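Local coordinates for protein terminal oxygenase component of carbazole 1,9a-dioxygenase (PDB 3GKQ) that serves as the terminal oxygenase of carbazole 1,9a-dioxygenase, a Rieske non-heme iron enzyme that probably dihydroxylates carbazole with electrons from a ferredoxin, at residues N59-V64 and Y100-G105; R130-L135 and H146-D151; V228-G233 and D360-E365; Q299-R304 and E320-L325. All blocks are in the same frame, centred on the assembly; numbering follows the deposited sequence.

Contact 1: residues N59-V64 and Y100-G105; sequences NRVDGV and YRWDNG
Asn59 and Trp102 mark the closest backbone approach, their CA atoms 7.6 Å apart, too far for strand pairing, so side chains bridge the gap. Residues 59-61 end a strand that turns back through a type I' turn from Val61 to Val64; residues 100-101 end another strand, and the chain then bends away. Asn59 lies across the indole at about a right angle. Its CB stands 3.4 Å from the centroid of the six-membered ring, almost on the ring normal, a CH-pi contact. With CG anti to the backbone N (chi1 -170°), the amide continues over the same indole, its plane tilted 56° from the ring, and ND2 comes 3.3 Å from Trp102 NE1; both are donors, so no bond joins them. The two strand ends belong to separate three-stranded antiparallel sheets of the Rieske [2Fe-2S] domain, and Trp102 is packed between them, touching His66, Ile68 and Ile91; its side chain is about 13 Å from the cluster. Val61 CG2 meets the indole obliquely at Trp102 CD1, 4.1 Å away. Next to the tryptophan, Arg101 grips Asp103 side-on with NE and NH2, while its NH1 reaches Glu245 of a second subunit.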
loop_
_atom_site.group_PDB
_atom_site.type_symbol
_atom_site.label_atom_id
_atom_site.label_comp_id
_atom_site.label_asym_id
_atom_site.label_seq_id
_atom_site.Cartn_x
_atom_site.Cartn_y
_atom_site.Cartn_z
ATOM N N ASN A 59 19.848 1.910 -25.119
ATOM C CA ASN A 59 19.774 2.733 -26.316
ATOM C C ASN A 59 20.594 2.080 -27.410
ATOM O O ASN A 59 21.568 1.372 -27.136
ATOM C CB ASN A 59 20.282 4.155 -26.060
ATOM C CG ASN A 59 19.988 5.093 -27.227
ATOM O OD1 ASN A 59 18.991 4.925 -27.939
ATOM N ND2 ASN A 59 20.841 6.093 -27.416
ATOM N N ARG A 60 20.178 2.301 -28.649
ATOM C CA ARG A 60 20.875 1.749 -29.797
ATOM C C ARG A 60 21.500 2.904 -30.570
ATOM O O ARG A 60 20.799 3.795 -31.056
ATOM C CB ARG A 60 19.887 0.973 -30.669
ATOM C CG ARG A 60 20.453 0.462 -31.975
ATOM C CD ARG A 60 19.538 -0.601 -32.555
ATOM N NE ARG A 60 20.189 -1.900 -32.491
ATOM C CZ ARG A 60 19.651 -2.996 -31.973
ATOM N NH1 ARG A 60 18.430 -2.978 -31.454
ATOM N NH2 ARG A 60 20.348 -4.115 -31.975
ATOM N N VAL A 61 22.827 2.897 -30.646
ATOM C CA VAL A 61 23.572 3.941 -31.341
ATOM C C VAL A 61 24.389 3.297 -32.453
ATOM O O VAL A 61 25.261 2.463 -32.194
ATOM C CB VAL A 61 24.518 4.678 -30.374
ATOM C CG1 VAL A 61 25.222 5.817 -31.100
ATOM C CG2 VAL A 61 23.730 5.208 -29.186
ATOM N N ASP A 62 24.107 3.699 -33.688
ATOM C CA ASP A 62 24.785 3.139 -34.848
ATOM C C ASP A 62 24.622 1.625 -34.829
ATOM O O ASP A 62 25.587 0.879 -34.995
ATOM C CB ASP A 62 26.273 3.511 -34.855
ATOM C CG ASP A 62 26.499 5.004 -35.035
ATOM O OD1 ASP A 62 25.729 5.632 -35.797
ATOM O OD2 ASP A 62 27.448 5.547 -34.427
ATOM N N GLY A 63 23.388 1.185 -34.599
ATOM C CA GLY A 63 23.089 -0.235 -34.576
ATOM C C GLY A 63 23.564 -1.023 -33.366
ATOM O O GLY A 63 23.207 -2.190 -33.223
ATOM N N VAL A 64 24.356 -0.403 -32.493
ATOM C CA VAL A 64 24.871 -1.101 -31.315
ATOM C C VAL A 64 24.129 -0.740 -30.026
ATOM O O VAL A 64 23.969 0.438 -29.699
ATOM C CB VAL A 64 26.374 -0.810 -31.118
ATOM C CG1 VAL A 64 26.903 -1.577 -29.914
ATOM C CG2 VAL A 64 27.145 -1.203 -32.371
ATOM N N TYR A 100 26.609 12.179 -20.246
ATOM C CA TYR A 100 27.339 10.914 -20.257
ATOM C C TYR A 100 27.310 10.201 -21.606
ATOM O O TYR A 100 26.324 10.278 -22.333
ATOM C CB TYR A 100 26.743 9.947 -19.219
ATOM C CG TYR A 100 26.399 10.549 -17.868
ATOM C CD1 TYR A 100 25.199 11.232 -17.668
ATOM C CD2 TYR A 100 27.259 10.400 -16.782
ATOM C CE1 TYR A 100 24.862 11.745 -16.407
ATOM C CE2 TYR A 100 26.935 10.907 -15.525
ATOM C CZ TYR A 100 25.740 11.574 -15.343
ATOM O OH TYR A 100 25.425 12.061 -14.094
ATOM N N ARG A 101 28.386 9.483 -21.918
ATOM C CA ARG A 101 28.452 8.716 -23.159
ATOM C C ARG A 101 27.793 7.358 -22.934
ATOM O O ARG A 101 27.975 6.739 -21.877
ATOM C CB ARG A 101 29.905 8.484 -23.588
ATOM C CG ARG A 101 30.625 9.702 -24.172
ATOM C CD ARG A 101 32.023 9.306 -24.641
ATOM N NE ARG A 101 31.986 8.272 -25.675
ATOM C CZ ARG A 101 31.847 8.509 -26.979
ATOM N NH1 ARG A 101 31.737 9.751 -27.429
ATOM N NH2 ARG A 101 31.812 7.499 -27.838
ATOM N N TRP A 102 27.044 6.892 -23.931
ATOM C CA TRP A 102 26.375 5.603 -23.839
ATOM C C TRP A 102 27.347 4.431 -23.798
ATOM O O TRP A 102 27.133 3.469 -23.055
ATOM C CB TRP A 102 25.426 5.391 -25.023
ATOM C CG TRP A 102 24.210 6.254 -25.014
ATOM C CD1 TRP A 102 24.000 7.390 -25.744
ATOM C CD2 TRP A 102 23.017 6.046 -24.245
ATOM N NE1 TRP A 102 22.749 7.902 -25.482
ATOM C CE2 TRP A 102 22.124 7.097 -24.562
ATOM C CE3 TRP A 102 22.615 5.074 -23.315
ATOM C CZ2 TRP A 102 20.855 7.203 -23.984
ATOM C CZ3 TRP A 102 21.346 5.181 -22.738
ATOM C CH2 TRP A 102 20.485 6.238 -23.076
ATOM N N ASP A 103 28.417 4.503 -24.588
ATOM C CA ASP A 103 29.360 3.393 -24.639
ATOM C C ASP A 103 30.196 3.136 -23.391
ATOM O O ASP A 103 30.524 1.986 -23.107
ATOM C CB ASP A 103 30.273 3.502 -25.879
ATOM C CG ASP A 103 31.120 4.765 -25.899
ATOM O OD1 ASP A 103 31.061 5.571 -24.949
ATOM O OD2 ASP A 103 31.859 4.945 -26.890
ATOM N N ASN A 104 30.528 4.175 -22.633
ATOM C CA ASN A 104 31.329 3.968 -21.430
ATOM C C ASN A 104 30.804 4.678 -20.182
ATOM O O ASN A 104 31.456 4.659 -19.140
ATOM C CB ASN A 104 32.788 4.386 -21.678
ATOM C CG ASN A 104 32.922 5.848 -22.074
ATOM O OD1 ASN A 104 32.036 6.663 -21.811
ATOM N ND2 ASN A 104 34.047 6.188 -22.699
ATOM N N GLY A 105 29.633 5.298 -20.292
ATOM C CA GLY A 105 29.043 5.995 -19.159
ATOM C C GLY A 105 29.809 7.189 -18.605
ATOM O O GLY A 105 29.383 7.798 -17.622
#

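Contact 2: residues R130-L135 and H146-D151; sequences REEKGL and HDLAED
Arg130 and Glu132, on the first strand of a beta hairpin that closes with a type I' turn from Glu132 to Leu135, pack against Leu148, the first residue of a short 3-10 turn at 148-150. The hairpin forms part of the antiparallel sheet 31-35, 135-140 and 129-132, the last outermost within this chain, and the 3-10 turn lies in the loop before strand 161-170. Leu148 reaches under the arginine: CD2 lies over the centre of the guanidinium, while CB is 3.5 Å from Arg130 NH1. Bends at chi2 and chi3 fold the Arg130 chain back above the leucine. At the edge of the same group, in plane, Glu132 OE2 makes a long salt bridge of 3.5 Å to Arg130 NH2. The Glu132 and Leu148 side chains run past each other in opposite directions, Glu132 CG 3.8 Å from Leu148 CD2. Trp32 touches both Arg130 and Leu148. Across the loop, His146 NE2 donates to Asp151 OD2 at 2.7 Å, meeting that oxygen 45° out of the carboxylate plane.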
loop_
_atom_site.group_PDB
_atom_site.type_symbol
_atom_site.label_atom_id
_atom_site.label_comp_id
_atom_site.label_asym_id
_atom_site.label_seq_id
_atom_site.Cartn_x
_atom_site.Cartn_y
_atom_site.Cartn_z
ATOM N N ARG A 130 24.847 -8.274 -24.981
ATOM C CA ARG A 130 24.955 -9.307 -26.003
ATOM C C ARG A 130 23.582 -9.340 -26.650
ATOM O O ARG A 130 22.565 -9.311 -25.959
ATOM C CB ARG A 130 25.262 -10.683 -25.402
ATOM C CG ARG A 130 26.721 -10.918 -25.008
ATOM C CD ARG A 130 27.655 -10.901 -26.217
ATOM N NE ARG A 130 27.338 -11.949 -27.190
ATOM C CZ ARG A 130 27.693 -13.227 -27.074
ATOM N NH1 ARG A 130 28.390 -13.639 -26.018
ATOM N NH2 ARG A 130 27.352 -14.097 -28.017
ATOM N N GLU A 131 23.543 -9.383 -27.972
ATOM C CA GLU A 131 22.273 -9.417 -28.673
ATOM C C GLU A 131 22.260 -10.634 -29.582
ATOM O O GLU A 131 23.013 -10.708 -30.552
ATOM C CB GLU A 131 22.092 -8.124 -29.465
ATOM C CG GLU A 131 20.787 -8.006 -30.213
ATOM C CD GLU A 131 20.516 -6.579 -30.640
ATOM O OE1 GLU A 131 21.495 -5.829 -30.827
ATOM O OE2 GLU A 131 19.335 -6.209 -30.792
ATOM N N GLU A 132 21.414 -11.601 -29.246
ATOM C CA GLU A 132 21.313 -12.833 -30.016
ATOM C C GLU A 132 19.873 -13.310 -30.066
ATOM O O GLU A 132 19.089 -13.061 -29.145
ATOM C CB GLU A 132 22.155 -13.942 -29.378
ATOM C CG GLU A 132 23.615 -13.602 -29.108
ATOM C CD GLU A 132 24.415 -13.395 -30.375
ATOM O OE1 GLU A 132 24.193 -14.145 -31.348
ATOM O OE2 GLU A 132 25.276 -12.490 -30.393
ATOM N N LYS A 133 19.535 -14.007 -31.146
ATOM C CA LYS A 133 18.204 -14.566 -31.325
ATOM C C LYS A 133 17.069 -13.588 -31.064
ATOM O O LYS A 133 16.037 -13.966 -30.512
ATOM C CB LYS A 133 18.042 -15.788 -30.420
ATOM C CG LYS A 133 19.062 -16.877 -30.683
ATOM C CD LYS A 133 18.991 -17.336 -32.135
ATOM C CE LYS A 133 20.047 -18.381 -32.446
ATOM N NZ LYS A 133 19.986 -18.794 -33.876
ATOM N N GLY A 134 17.264 -12.335 -31.460
ATOM C CA GLY A 134 16.232 -11.330 -31.277
ATOM C C GLY A 134 16.059 -10.842 -29.850
ATOM O O GLY A 134 15.054 -10.211 -29.528
ATOM N N LEU A 135 17.037 -11.119 -28.996
ATOM C CA LEU A 135 16.964 -10.694 -27.601
ATOM C C LEU A 135 18.189 -9.903 -27.172
ATOM O O LEU A 135 19.300 -10.154 -27.636
ATOM C CB LEU A 135 16.834 -11.911 -26.680
ATOM C CG LEU A 135 15.566 -12.757 -26.755
ATOM C CD1 LEU A 135 15.789 -14.065 -26.003
ATOM C CD2 LEU A 135 14.396 -11.981 -26.169
ATOM N N HIS A 146 31.388 -14.275 -18.614
ATOM C CA HIS A 146 31.766 -15.548 -19.208
ATOM C C HIS A 146 30.948 -15.579 -20.495
ATOM O O HIS A 146 30.214 -14.630 -20.776
ATOM C CB HIS A 146 31.359 -16.708 -18.298
ATOM C CG HIS A 146 30.038 -16.506 -17.620
ATOM N ND1 HIS A 146 29.912 -15.823 -16.429
ATOM C CD2 HIS A 146 28.784 -16.866 -17.984
ATOM C CE1 HIS A 146 28.636 -15.772 -16.088
ATOM N NE2 HIS A 146 27.931 -16.397 -17.015
ATOM N N ASP A 147 31.066 -16.651 -21.273
ATOM C CA ASP A 147 30.317 -16.765 -22.525
ATOM C C ASP A 147 28.816 -16.805 -22.271
ATOM O O ASP A 147 28.359 -17.447 -21.324
ATOM C CB ASP A 147 30.705 -18.038 -23.284
ATOM C CG ASP A 147 32.133 -18.014 -23.785
ATOM O OD1 ASP A 147 32.482 -17.082 -24.541
ATOM O OD2 ASP A 147 32.904 -18.932 -23.428
ATOM N N LEU A 148 28.057 -16.133 -23.133
ATOM C CA LEU A 148 26.603 -16.107 -23.021
ATOM C C LEU A 148 26.049 -17.526 -23.086
ATOM O O LEU A 148 25.030 -17.836 -22.460
ATOM C CB LEU A 148 25.992 -15.283 -24.158
ATOM C CG LEU A 148 24.461 -15.307 -24.227
ATOM C CD1 LEU A 148 23.879 -14.645 -22.976
ATOM C CD2 LEU A 148 23.983 -14.583 -25.480
ATOM N N ALA A 149 26.726 -18.377 -23.852
ATOM C CA ALA A 149 26.319 -19.765 -24.034
ATOM C C ALA A 149 26.208 -20.533 -22.720
ATOM O O ALA A 149 25.467 -21.513 -22.632
ATOM C CB ALA A 149 27.292 -20.472 -24.976
ATOM N N GLU A 150 26.943 -20.095 -21.704
ATOM C CA GLU A 150 26.899 -20.757 -20.406
ATOM C C GLU A 150 25.626 -20.433 -19.625
ATOM O O GLU A 150 25.286 -21.142 -18.680
ATOM C CB GLU A 150 28.107 -20.362 -19.553
ATOM C CG GLU A 150 29.401 -21.084 -19.899
ATOM C CD GLU A 150 30.489 -20.848 -18.867
ATOM O OE1 GLU A 150 30.238 -21.102 -17.669
ATOM O OE2 GLU A 150 31.595 -20.415 -19.246
ATOM N N ASP A 151 24.929 -19.367 -20.019
ATOM C CA ASP A 151 23.707 -18.953 -19.327
ATOM C C ASP A 151 22.397 -19.149 -20.084
ATOM O O ASP A 151 21.378 -18.567 -19.712
ATOM C CB ASP A 151 23.807 -17.483 -18.892
ATOM C CG ASP A 151 24.711 -17.285 -17.688
ATOM O OD1 ASP A 151 24.880 -18.241 -16.904
ATOM O OD2 ASP A 151 25.241 -16.168 -17.517
#

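Contact 3: residues V228-G233 and D360-E365; sequences VFDLLG and DRAIIE
Glu365 lies on the helix that runs along strand 227-230 of the seven-stranded antiparallel sheet in the catalytic domain, an arrangement consistent with the helix-grip fold of the Bet v 1-like clan. Strand 228-230 and helix 361-365 are nearly antiparallel, 172° between their directions, with axes 8.8 Å apart at closest approach. From the backbone outward, the Glu365 CB comes first: it points to the strand and meets Val228 CG1 at 4.0 Å, the two side chains crossing at about a right angle. CG then lies beside the backbone N (chi1 -76°), and a further bend at chi2 carries the carboxylate away from the strand and back along the helix. There OE2 takes the NE proton of Arg361 in a salt bridge of 3.2 Å, the arginine bonding in its own guanidinium plane but from above the carboxylate plane. Arg361 NH1 has a second acid, Glu213. The other valine methyl, Val228 CG2, rests 3.9 Å from the main-chain Glu365 O. One helical turn earlier, Ala362 offers its CB to Asp230 OD1 at 4.3 Å. Asp360 OD2 is hydrogen-bonded to His74 NE2 of the third subunit, a cluster ligand in that chain. Asp230, whose side chain lies about 8 Å from that of the iron ligand His186, opens an Asx turn: Leu232 N donates to Asp230 OD1 at 3.2 Å.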
loop_
_atom_site.group_PDB
_atom_site.type_symbol
_atom_site.label_atom_id
_atom_site.label_comp_id
_atom_site.label_asym_id
_atom_site.label_seq_id
_atom_site.Cartn_x
_atom_site.Cartn_y
_atom_site.Cartn_z
ATOM N N VAL A 228 19.507 -29.161 -14.952
ATOM C CA VAL A 228 18.944 -30.461 -14.615
ATOM C C VAL A 228 17.980 -30.939 -15.692
ATOM O O VAL A 228 17.186 -30.158 -16.217
ATOM C CB VAL A 228 18.167 -30.392 -13.277
ATOM C CG1 VAL A 228 17.641 -31.774 -12.903
ATOM C CG2 VAL A 228 19.066 -29.833 -12.179
ATOM N N PHE A 229 18.065 -32.224 -16.020
ATOM C CA PHE A 229 17.185 -32.828 -17.012
ATOM C C PHE A 229 16.107 -33.589 -16.262
ATOM O O PHE A 229 16.397 -34.351 -15.339
ATOM C CB PHE A 229 17.957 -33.811 -17.906
ATOM C CG PHE A 229 18.711 -33.156 -19.024
ATOM C CD1 PHE A 229 18.047 -32.720 -20.166
ATOM C CD2 PHE A 229 20.084 -32.960 -18.932
ATOM C CE1 PHE A 229 18.742 -32.097 -21.202
ATOM C CE2 PHE A 229 20.787 -32.337 -19.963
ATOM C CZ PHE A 229 20.113 -31.905 -21.098
ATOM N N ASP A 230 14.859 -33.374 -16.650
ATOM C CA ASP A 230 13.757 -34.068 -16.014
ATOM C C ASP A 230 13.557 -35.388 -16.744
ATOM O O ASP A 230 13.139 -35.417 -17.904
ATOM C CB ASP A 230 12.499 -33.205 -16.070
ATOM C CG ASP A 230 11.259 -33.955 -15.659
ATOM O OD1 ASP A 230 11.363 -34.895 -14.840
ATOM O OD2 ASP A 230 10.171 -33.590 -16.150
ATOM N N LEU A 231 13.882 -36.476 -16.051
ATOM C CA LEU A 231 13.784 -37.822 -16.603
ATOM C C LEU A 231 12.610 -38.639 -16.047
ATOM O O LEU A 231 12.683 -39.867 -15.988
ATOM C CB LEU A 231 15.089 -38.579 -16.332
ATOM C CG LEU A 231 16.411 -37.953 -16.798
ATOM C CD1 LEU A 231 17.563 -38.853 -16.353
ATOM C CD2 LEU A 231 16.427 -37.781 -18.320
ATOM N N LEU A 232 11.538 -37.967 -15.637
ATOM C CA LEU A 232 10.374 -38.665 -15.097
ATOM C C LEU A 232 9.643 -39.336 -16.265
ATOM O O LEU A 232 9.121 -40.446 -16.137
ATOM C CB LEU A 232 9.437 -37.672 -14.401
ATOM C CG LEU A 232 8.440 -38.174 -13.341
ATOM C CD1 LEU A 232 7.500 -37.042 -12.965
ATOM C CD2 LEU A 232 7.638 -39.345 -13.858
ATOM N N GLY A 233 9.616 -38.646 -17.404
ATOM C CA GLY A 233 8.959 -39.174 -18.587
ATOM C C GLY A 233 9.450 -40.564 -18.939
ATOM O O GLY A 233 8.751 -41.558 -18.735
ATOM N N ASP A 360 8.462 -34.238 -7.217
ATOM C CA ASP A 360 9.176 -33.029 -6.829
ATOM C C ASP A 360 10.677 -33.241 -6.706
ATOM O O ASP A 360 11.416 -32.304 -6.409
ATOM C CB ASP A 360 8.611 -32.474 -5.521
ATOM C CG ASP A 360 7.207 -31.931 -5.688
ATOM O OD1 ASP A 360 6.982 -31.175 -6.662
ATOM O OD2 ASP A 360 6.337 -32.251 -4.855
ATOM N N ARG A 361 11.129 -34.469 -6.944
ATOM C CA ARG A 361 12.556 -34.770 -6.876
ATOM C C ARG A 361 13.310 -33.880 -7.864
ATOM O O ARG A 361 14.431 -33.451 -7.600
ATOM C CB ARG A 361 12.803 -36.246 -7.214
ATOM C CG ARG A 361 14.282 -36.639 -7.348
ATOM C CD ARG A 361 15.066 -36.381 -6.065
ATOM N NE ARG A 361 16.467 -36.783 -6.193
ATOM C CZ ARG A 361 16.902 -38.038 -6.115
ATOM N NH1 ARG A 361 16.047 -39.034 -5.905
ATOM N NH2 ARG A 361 18.196 -38.303 -6.257
ATOM N N ALA A 362 12.683 -33.597 -9.000
ATOM C CA ALA A 362 13.302 -32.762 -10.025
ATOM C C ALA A 362 13.560 -31.326 -9.550
ATOM O O ALA A 362 14.662 -30.805 -9.714
ATOM C CB ALA A 362 12.432 -32.749 -11.281
ATOM N N ILE A 363 12.549 -30.688 -8.965
ATOM C CA ILE A 363 12.710 -29.316 -8.493
ATOM C C ILE A 363 13.760 -29.265 -7.386
ATOM O O ILE A 363 14.535 -28.310 -7.291
ATOM C CB ILE A 363 11.372 -28.721 -7.968
ATOM C CG1 ILE A 363 11.511 -27.208 -7.788
ATOM C CG2 ILE A 363 11.003 -29.334 -6.636
ATOM C CD1 ILE A 363 11.859 -26.470 -9.074
ATOM N N ILE A 364 13.792 -30.298 -6.554
ATOM C CA ILE A 364 14.765 -30.366 -5.476
ATOM C C ILE A 364 16.179 -30.408 -6.056
ATOM O O ILE A 364 17.092 -29.775 -5.528
ATOM C CB ILE A 364 14.521 -31.606 -4.589
ATOM C CG1 ILE A 364 13.210 -31.429 -3.818
ATOM C CG2 ILE A 364 15.674 -31.795 -3.611
ATOM C CD1 ILE A 364 12.775 -32.665 -3.060
ATOM N N GLU A 365 16.358 -31.143 -7.148
ATOM C CA GLU A 365 17.669 -31.229 -7.781
ATOM C C GLU A 365 18.064 -29.868 -8.339
ATOM O O GLU A 365 19.241 -29.505 -8.333
ATOM C CB GLU A 365 17.672 -32.276 -8.904
ATOM C CG GLU A 365 17.710 -33.709 -8.402
ATOM C CD GLU A 365 18.903 -33.969 -7.497
ATOM O OE1 GLU A 365 20.048 -33.706 -7.924
ATOM O OE2 GLU A 365 18.693 -34.435 -6.358
#

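Contact 4: residues Q299-R304 and E320-L325; sequences QMLGRR and EKWVEL
Leu301 and Trp322 supply the apolar part of this contact. Leu301 CD1 meets Trp322 CB at 3.7 Å, the two side chains crossing at about a right angle, while the CA atoms stay 8.8 Å apart. Leu301 CG lies beside its own backbone N (chi1 -71°), which swings the methyl to the base of the indole, obliquely to the ring. Phe318 and Pro277 also touch Leu301, and Pro277 and Leu281 touch Trp322. This joins helix 308-328 to strand 294-304 of the seven-stranded antiparallel sheet in the catalytic domain; the side chain of Leu301 is about 12 Å from the bound iron(II). The helix has a wider pi-type turn at 320-325. The polar part is looser. Arg303 NH2 is 4.3 Å from Trp322 NE1, an oblique approach of two N-H groups with no bond between them; Arg303 NH2 instead forms a salt bridge with Glu317 OE1 on the same helix and a hydrogen bond to Thr280 OG1.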
loop_
_atom_site.group_PDB
_atom_site.type_symbol
_atom_site.label_atom_id
_atom_site.label_comp_id
_atom_site.label_asym_id
_atom_site.label_seq_id
_atom_site.Cartn_x
_atom_site.Cartn_y
_atom_site.Cartn_z
ATOM N N GLN A 299 8.863 -15.835 -23.118
ATOM C CA GLN A 299 8.546 -17.090 -23.802
ATOM C C GLN A 299 9.106 -17.082 -25.216
ATOM O O GLN A 299 8.665 -16.291 -26.044
ATOM C CB GLN A 299 7.034 -17.273 -23.893
ATOM C CG GLN A 299 6.320 -17.381 -22.573
ATOM C CD GLN A 299 4.824 -17.231 -22.729
ATOM O OE1 GLN A 299 4.321 -16.131 -22.973
ATOM N NE2 GLN A 299 4.101 -18.340 -22.602
ATOM N N MET A 300 10.064 -17.962 -25.492
ATOM C CA MET A 300 10.660 -18.033 -26.821
ATOM C C MET A 300 10.352 -19.371 -27.483
ATOM O O MET A 300 10.381 -20.420 -26.834
ATOM C CB MET A 300 12.186 -17.875 -26.752
ATOM C CG MET A 300 12.692 -16.705 -25.911
ATOM S SD MET A 300 12.005 -15.121 -26.374
ATOM C CE MET A 300 12.824 -14.845 -27.958
ATOM N N LEU A 301 10.048 -19.329 -28.776
ATOM C CA LEU A 301 9.782 -20.540 -29.542
ATOM C C LEU A 301 10.835 -20.613 -30.638
ATOM O O LEU A 301 11.072 -19.637 -31.355
ATOM C CB LEU A 301 8.382 -20.513 -30.164
ATOM C CG LEU A 301 7.195 -20.670 -29.208
ATOM C CD1 LEU A 301 5.921 -20.808 -30.016
ATOM C CD2 LEU A 301 7.388 -21.897 -28.320
ATOM N N GLY A 302 11.482 -21.763 -30.753
ATOM C CA GLY A 302 12.504 -21.912 -31.767
ATOM C C GLY A 302 12.211 -23.042 -32.731
ATOM O O GLY A 302 11.566 -24.030 -32.371
ATOM N N ARG A 303 12.678 -22.884 -33.965
ATOM C CA ARG A 303 12.498 -23.900 -34.995
ATOM C C ARG A 303 13.719 -23.931 -35.895
ATOM O O ARG A 303 14.162 -22.893 -36.391
ATOM C CB ARG A 303 11.258 -23.621 -35.847
ATOM C CG ARG A 303 11.165 -24.528 -37.079
ATOM C CD ARG A 303 9.921 -24.250 -37.908
ATOM N NE ARG A 303 8.719 -24.780 -37.272
ATOM C CZ ARG A 303 7.481 -24.510 -37.671
ATOM N NH1 ARG A 303 7.272 -23.709 -38.712
ATOM N NH2 ARG A 303 6.447 -25.042 -37.028
ATOM N N ARG A 304 14.265 -25.125 -36.089
ATOM C CA ARG A 304 15.427 -25.304 -36.947
ATOM C C ARG A 304 15.002 -24.953 -38.375
ATOM O O ARG A 304 14.035 -25.512 -38.892
ATOM C CB ARG A 304 15.905 -26.756 -36.871
ATOM C CG ARG A 304 16.980 -27.110 -37.875
ATOM C CD ARG A 304 17.484 -28.535 -37.687
ATOM N NE ARG A 304 18.479 -28.881 -38.699
ATOM C CZ ARG A 304 19.180 -30.011 -38.705
ATOM N NH1 ARG A 304 18.998 -30.913 -37.748
ATOM N NH2 ARG A 304 20.068 -30.240 -39.668
ATOM N N GLU A 320 0.547 -15.851 -36.251
ATOM C CA GLU A 320 -0.808 -16.266 -36.572
ATOM C C GLU A 320 -1.388 -17.463 -35.828
ATOM O O GLU A 320 -2.606 -17.582 -35.717
ATOM C CB GLU A 320 -0.903 -16.512 -38.078
ATOM C CG GLU A 320 -0.878 -15.233 -38.912
ATOM C CD GLU A 320 -0.332 -15.455 -40.313
ATOM O OE1 GLU A 320 -0.617 -16.518 -40.906
ATOM O OE2 GLU A 320 0.378 -14.561 -40.823
ATOM N N LYS A 321 -0.540 -18.339 -35.303
ATOM C CA LYS A 321 -1.058 -19.522 -34.625
ATOM C C LYS A 321 -0.587 -19.779 -33.193
ATOM O O LYS A 321 -1.379 -19.746 -32.253
ATOM C CB LYS A 321 -0.752 -20.759 -35.479
ATOM C CG LYS A 321 -1.277 -22.074 -34.915
ATOM C CD LYS A 321 -0.941 -23.228 -35.858
ATOM C CE LYS A 321 -1.577 -24.537 -35.412
ATOM N NZ LYS A 321 -1.295 -25.650 -36.376
ATOM N N TRP A 322 0.704 -20.037 -33.043
ATOM C CA TRP A 322 1.289 -20.371 -31.754
ATOM C C TRP A 322 1.165 -19.379 -30.600
ATOM O O TRP A 322 1.057 -19.796 -29.445
ATOM C CB TRP A 322 2.746 -20.757 -31.974
ATOM C CG TRP A 322 2.858 -21.877 -32.957
ATOM C CD1 TRP A 322 3.525 -21.862 -34.147
ATOM C CD2 TRP A 322 2.255 -23.175 -32.849
ATOM N NE1 TRP A 322 3.373 -23.069 -34.790
ATOM C CE2 TRP A 322 2.598 -23.893 -34.016
ATOM C CE3 TRP A 322 1.456 -23.799 -31.880
ATOM C CZ2 TRP A 322 2.170 -25.208 -34.244
ATOM C CZ3 TRP A 322 1.029 -25.110 -32.105
ATOM C CH2 TRP A 322 1.390 -25.798 -33.281
ATOM N N VAL A 323 1.173 -18.083 -30.888
ATOM C CA VAL A 323 1.050 -17.101 -29.818
ATOM C C VAL A 323 -0.251 -17.271 -29.032
ATOM O O VAL A 323 -0.228 -17.377 -27.806
ATOM C CB VAL A 323 1.142 -15.649 -30.365
ATOM C CG1 VAL A 323 0.656 -14.657 -29.317
ATOM C CG2 VAL A 323 2.584 -15.327 -30.734
ATOM N N GLU A 324 -1.381 -17.321 -29.733
ATOM C CA GLU A 324 -2.669 -17.462 -29.060
ATOM C C GLU A 324 -3.037 -18.888 -28.655
ATOM O O GLU A 324 -3.717 -19.093 -27.648
ATOM C CB GLU A 324 -3.795 -16.899 -29.935
ATOM C CG GLU A 324 -3.761 -15.394 -30.140
ATOM C CD GLU A 324 -3.688 -14.612 -28.835
ATOM O OE1 GLU A 324 -4.280 -15.056 -27.823
ATOM O OE2 GLU A 324 -3.046 -13.538 -28.825
ATOM N N LEU A 325 -2.594 -19.870 -29.431
ATOM C CA LEU A 325 -2.918 -21.265 -29.146
ATOM C C LEU A 325 -2.087 -21.878 -28.017
ATOM O O LEU A 325 -2.598 -22.668 -27.218
ATOM C CB LEU A 325 -2.730 -22.115 -30.408
ATOM C CG LEU A 325 -3.718 -23.241 -30.751
ATOM C CD1 LEU A 325 -2.937 -24.373 -31.411
ATOM C CD2 LEU A 325 -4.436 -23.757 -29.517
#

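In the fold
Contacts 1 and 4 are buried and each centres on a tryptophan, one with an asparagine laid over its face, the other with a leucine at its CB; contacts 2 and 3 are partly buried and mix apolar carbons with charged groups. Contact 1 belongs to the Rieske domain, while contacts 3 and 4 set helices against the same seven-stranded sheet, 25 Å apart between centres. Contact 2 sits between: a salt bridge ties Arg60 of contact 1 to its Glu131, and its Leu135 packs on Met300 of contact 4. Contacts 1 and 3 each have a polar tie to another subunit, from Arg101 and Asp360.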